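Local coordinates for protein putative isomerase (Streptomyces coelicolor A3, PDB 2OQH) that belongs to the mandelate racemase/muconate lactonizing branch of the enolase superfamily and probably acts as an isomerase or as a dehydratase of D-glucarate, at residues A57-R62 against Y94-A99; V100-W105 against D270-G275. All coordinates share one frame; numbering follows the deposited sequence.

Contact 1 of 2, residues A57-R62 against Y94-A99; sequences AAIVRR and YAAIAA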
# COMPACT_ATOMS: atom_id res chain seq x y z
N ALA A 57 -16.76 6.55 3.82
CA ALA A 57 -17.50 7.58 3.11
C ALA A 57 -18.20 8.49 4.12
O ALA A 57 -18.31 9.69 3.91
CB ALA A 57 -18.52 6.94 2.18
N ALA A 58 -18.66 7.91 5.23
CA ALA A 58 -19.35 8.70 6.25
C ALA A 58 -18.42 9.72 6.91
O ALA A 58 -18.82 10.85 7.18
CB ALA A 58 -19.94 7.78 7.32
N ILE A 59 -17.18 9.32 7.16
CA ILE A 59 -16.20 10.20 7.78
C ILE A 59 -15.87 11.37 6.86
O ILE A 59 -15.77 12.52 7.32
CB ILE A 59 -14.89 9.43 8.11
CG1 ILE A 59 -15.19 8.28 9.07
CG2 ILE A 59 -13.88 10.38 8.75
CD1 ILE A 59 -13.99 7.39 9.33
N VAL A 60 -15.70 11.10 5.57
CA VAL A 60 -15.38 12.15 4.62
C VAL A 60 -16.49 13.19 4.56
O VAL A 60 -16.23 14.40 4.56
CB VAL A 60 -15.17 11.60 3.21
CG1 VAL A 60 -14.76 12.74 2.27
CG2 VAL A 60 -14.10 10.53 3.23
N ARG A 61 -17.74 12.74 4.52
CA ARG A 61 -18.84 13.68 4.47
C ARG A 61 -18.93 14.52 5.74
O ARG A 61 -19.36 15.67 5.69
CB ARG A 61 -20.15 12.95 4.19
CG ARG A 61 -20.20 12.36 2.78
CD ARG A 61 -21.49 11.61 2.54
NE ARG A 61 -21.52 11.02 1.20
CZ ARG A 61 -21.83 9.75 0.96
NH1 ARG A 61 -22.13 8.94 1.97
NH2 ARG A 61 -21.84 9.29 -0.29
N ARG A 62 -18.52 13.96 6.87
CA ARG A 62 -18.56 14.72 8.11
C ARG A 62 -17.44 15.76 8.14
O ARG A 62 -17.47 16.69 8.95
CB ARG A 62 -18.46 13.80 9.34
CG ARG A 62 -19.77 13.05 9.66
CD ARG A 62 -19.73 12.32 11.01
NE ARG A 62 -21.03 11.76 11.38
CZ ARG A 62 -21.29 11.11 12.52
NH1 ARG A 62 -20.32 10.94 13.42
NH2 ARG A 62 -22.51 10.64 12.77
N TYR A 94 -7.71 7.62 9.16
CA TYR A 94 -6.56 7.97 8.34
C TYR A 94 -6.91 7.81 6.86
O TYR A 94 -6.54 8.64 6.03
CB TYR A 94 -5.36 7.09 8.67
CG TYR A 94 -4.66 7.45 9.96
CD1 TYR A 94 -3.96 8.66 10.10
CD2 TYR A 94 -4.67 6.58 11.04
CE1 TYR A 94 -3.29 8.98 11.28
CE2 TYR A 94 -4.01 6.90 12.24
CZ TYR A 94 -3.32 8.10 12.35
OH TYR A 94 -2.69 8.40 13.54
N ALA A 95 -7.61 6.72 6.54
CA ALA A 95 -8.00 6.43 5.16
C ALA A 95 -8.96 7.48 4.58
O ALA A 95 -8.87 7.81 3.40
CB ALA A 95 -8.64 5.05 5.08
N ALA A 96 -9.87 7.98 5.41
CA ALA A 96 -10.82 9.00 4.95
C ALA A 96 -10.02 10.27 4.65
O ALA A 96 -10.17 10.88 3.59
CB ALA A 96 -11.86 9.27 6.02
N ILE A 97 -9.17 10.64 5.60
CA ILE A 97 -8.32 11.82 5.45
C ILE A 97 -7.43 11.69 4.21
O ILE A 97 -7.30 12.64 3.43
CB ILE A 97 -7.44 12.01 6.71
CG1 ILE A 97 -8.33 12.43 7.89
CG2 ILE A 97 -6.33 13.02 6.44
CD1 ILE A 97 -7.63 12.54 9.22
N ALA A 98 -6.84 10.52 4.02
CA ALA A 98 -5.96 10.29 2.87
C ALA A 98 -6.65 10.55 1.52
O ALA A 98 -6.06 11.13 0.61
CB ALA A 98 -5.41 8.86 2.90
N ALA A 99 -7.90 10.12 1.40
CA ALA A 99 -8.67 10.31 0.16
C ALA A 99 -8.75 11.80 -0.18
O ALA A 99 -8.54 12.20 -1.32
CB ALA A 99 -10.08 9.75 0.33
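The methyl of Ala96 sits against two consecutive residues of the neighbouring helix, Ile59 and Val60, and this is where the two segments meet. CB of Ala96 lies 3.6 Å from Ile59 CG2 and 3.8 Å from Val60 CG2, so a single small knob touches one branch of each beta-branched side chain. Ile59 offers the short branch: its CG2 stands anti to the backbone N (chi1 -60° for CG1), and even the branching carbon is close, with Ile59 CB 3.7 Å from Ala96 CB. Ile59 also touches Val85 and Tyr89, nearer the start of helix 85-112. Val60 uses CG2, the methyl beside its own backbone N, which also approaches Ala96 O at 4.0 Å. Because Ala96 is so short, the backbones come close, and the CA atoms of Val60 and Ala96 are 5.6 Å apart. Val56 and Met63, on the same helix as Ile59 and Val60, also touch Ala96.

Between the two segments, the close packing is confined to this side. On the far side of helix 54-63, Ala58, Arg61 and Arg62 are exposed and contribute nothing to the interface. The arginines find polar partners elsewhere: Arg61 NH2 bonds to the carbonyl of Val10 on strand 5-15, and Arg62 NH1 makes a weak bond to Tyr89 OH. Val60 also rests on Val10 and Val36, which ties the helix pair to the antiparallel sheet of the N-terminal domain. No hydrogen bond or charge pair crosses between the segments; shape and the exclusion of water hold them together, with the small Ala96 allowing the helices to come close.

Contact 2 of 2, residues V100-W105 against D270-G275; sequences VDVACW and DVYKWG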
# COMPACT_ATOMS: atom_id res chain seq x y z
N VAL A 100 -9.06 12.62 0.83
CA VAL A 100 -9.15 14.06 0.65
C VAL A 100 -7.77 14.64 0.37
O VAL A 100 -7.62 15.55 -0.44
CB VAL A 100 -9.74 14.74 1.92
CG1 VAL A 100 -9.78 16.25 1.74
CG2 VAL A 100 -11.13 14.18 2.19
N ASP A 101 -6.76 14.09 1.05
CA ASP A 101 -5.39 14.54 0.88
C ASP A 101 -4.97 14.37 -0.57
O ASP A 101 -4.44 15.29 -1.19
CB ASP A 101 -4.45 13.74 1.78
CG ASP A 101 -3.01 14.22 1.71
OD1 ASP A 101 -2.65 15.14 2.46
OD2 ASP A 101 -2.25 13.67 0.89
N VAL A 102 -5.21 13.17 -1.10
CA VAL A 102 -4.86 12.86 -2.48
C VAL A 102 -5.61 13.74 -3.48
O VAL A 102 -5.03 14.26 -4.43
CB VAL A 102 -5.15 11.38 -2.80
CG1 VAL A 102 -4.86 11.08 -4.26
CG2 VAL A 102 -4.30 10.49 -1.90
N ALA A 103 -6.90 13.93 -3.25
CA ALA A 103 -7.70 14.77 -4.14
C ALA A 103 -7.13 16.18 -4.20
O ALA A 103 -7.09 16.79 -5.26
CB ALA A 103 -9.16 14.81 -3.68
N CYS A 104 -6.68 16.70 -3.06
CA CYS A 104 -6.10 18.04 -3.03
C CYS A 104 -4.78 18.11 -3.81
O CYS A 104 -4.51 19.09 -4.50
CB CYS A 104 -5.89 18.50 -1.58
SG CYS A 104 -7.41 18.89 -0.70
N TRP A 105 -3.96 17.07 -3.69
CA TRP A 105 -2.69 17.03 -4.42
C TRP A 105 -2.97 17.00 -5.92
O TRP A 105 -2.30 17.65 -6.71
CB TRP A 105 -1.87 15.80 -4.02
CG TRP A 105 -1.02 16.01 -2.80
CD1 TRP A 105 -1.32 15.63 -1.52
CD2 TRP A 105 0.26 16.64 -2.75
NE1 TRP A 105 -0.29 15.99 -0.67
CE2 TRP A 105 0.69 16.61 -1.40
CE3 TRP A 105 1.09 17.23 -3.71
CZ2 TRP A 105 1.92 17.15 -1.00
CZ3 TRP A 105 2.31 17.77 -3.31
CH2 TRP A 105 2.71 17.72 -1.96
N ASP A 270 2.32 3.70 3.35
CA ASP A 270 1.00 3.51 2.77
C ASP A 270 0.22 4.78 3.02
O ASP A 270 -0.18 5.08 4.16
CB ASP A 270 0.28 2.31 3.41
CG ASP A 270 -1.12 2.10 2.85
OD1 ASP A 270 -1.58 2.92 2.02
OD2 ASP A 270 -1.77 1.11 3.25
N VAL A 271 0.01 5.54 1.96
CA VAL A 271 -0.70 6.80 2.04
C VAL A 271 -2.05 6.69 2.73
O VAL A 271 -2.43 7.54 3.53
CB VAL A 271 -0.91 7.40 0.64
CG1 VAL A 271 -1.87 8.58 0.70
CG2 VAL A 271 0.43 7.83 0.07
N TYR A 272 -2.77 5.62 2.42
CA TYR A 272 -4.09 5.41 2.96
C TYR A 272 -4.09 4.98 4.41
O TYR A 272 -5.09 5.13 5.10
CB TYR A 272 -4.81 4.42 2.05
CG TYR A 272 -4.68 4.90 0.63
CD1 TYR A 272 -5.31 6.08 0.22
CD2 TYR A 272 -3.77 4.32 -0.25
CE1 TYR A 272 -5.03 6.66 -1.00
CE2 TYR A 272 -3.47 4.90 -1.49
CZ TYR A 272 -4.11 6.08 -1.85
OH TYR A 272 -3.79 6.70 -3.05
N LYS A 273 -2.96 4.47 4.87
CA LYS A 273 -2.84 4.05 6.26
C LYS A 273 -2.30 5.20 7.13
O LYS A 273 -2.68 5.35 8.29
CB LYS A 273 -1.91 2.82 6.34
CG LYS A 273 -1.74 2.23 7.73
CD LYS A 273 -0.84 0.98 7.70
CE LYS A 273 -1.57 -0.25 7.19
NZ LYS A 273 -1.99 -1.15 8.31
N TRP A 274 -1.43 6.02 6.54
CA TRP A 274 -0.82 7.15 7.24
C TRP A 274 -1.51 8.51 7.06
O TRP A 274 -1.06 9.52 7.60
CB TRP A 274 0.66 7.24 6.83
CG TRP A 274 1.46 6.08 7.37
CD1 TRP A 274 1.34 4.77 7.00
CD2 TRP A 274 2.42 6.12 8.42
NE1 TRP A 274 2.17 3.99 7.77
CE2 TRP A 274 2.85 4.79 8.65
CE3 TRP A 274 2.98 7.15 9.20
CZ2 TRP A 274 3.80 4.46 9.63
CZ3 TRP A 274 3.92 6.82 10.18
CH2 TRP A 274 4.32 5.49 10.38
N GLY A 275 -2.59 8.53 6.29
CA GLY A 275 -3.35 9.76 6.12
C GLY A 275 -2.98 10.73 5.02
O GLY A 275 -3.66 11.75 4.86
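Segment 100-105 is regular helix, whereas 270-275 is a single weakly bonded turn, and the backbones stay well apart: the CA atoms of Asp101 and Gly275 are 7.4 Å from each other, those of Val102 and Val271 8.6 Å. Side chains span the space between the latter pair. Val102 reaches over with CG2, the methyl beside its backbone N, which lies 4.0 Å from Val271 CG1 and equally far from Tyr272 CE1. The valine and tyrosine side chains cross at about a right angle, and the methyl meets the ring obliquely near its hydroxyl end. Val271 also covers one ring face, its CB 4.1 Å above the plane and over the centre, so both valines touch the ring. The phenol oxygen is hydrogen-bonded to the carbonyl of Ala305, on helix 303-315, which fixes the far end of the side chain.

Asp101 has a different role. Its CB packs 3.8 Å from Gly275 O, while CG, anti to the backbone N (chi1 -177°), takes the carboxylate on to its two partners. The buried acid is gripped at both oxygens: OD1 accepts from His79 NE2, and OD2 from the backbone N of Ile277, just past the turn. Gly275 leaves the helix with positive phi (89°), a backbone shape at which a CB would press on the preceding carbonyl.

At the other end Asp270 is the N-cap. Its OD1 accepts from Tyr272 N at 3.0 Å, the donor standing above the carboxylate plane. Since 270-275 follows barrel strand 266-269 and leads into helix 277-289, the contact presses a helix of the N-terminal domain onto a strand-to-helix loop of the TIM barrel, the domain interface of the enolase fold.

Both contacts are buried, their centres 10 Å apart, and both draw on helix 85-112: contact 1 uses an earlier turn, contact 2 the next ones. Contact 1 stays inside the N-terminal domain, joining two helices; contact 2, nearer the middle of the chain, crosses to the barrel. The chemistry follows the place. The first is purely aliphatic, while the second mixes valines and an aromatic ring with a buried carboxylate bonded to neighbours. They also touch directly: Ala98 CB packs 3.3 Å from Val271 O, and Ile97 CG2 packs 3.3 Å from Gly275 O, so segment 94-99 itself touches the barrel turn as well as helix 54-63.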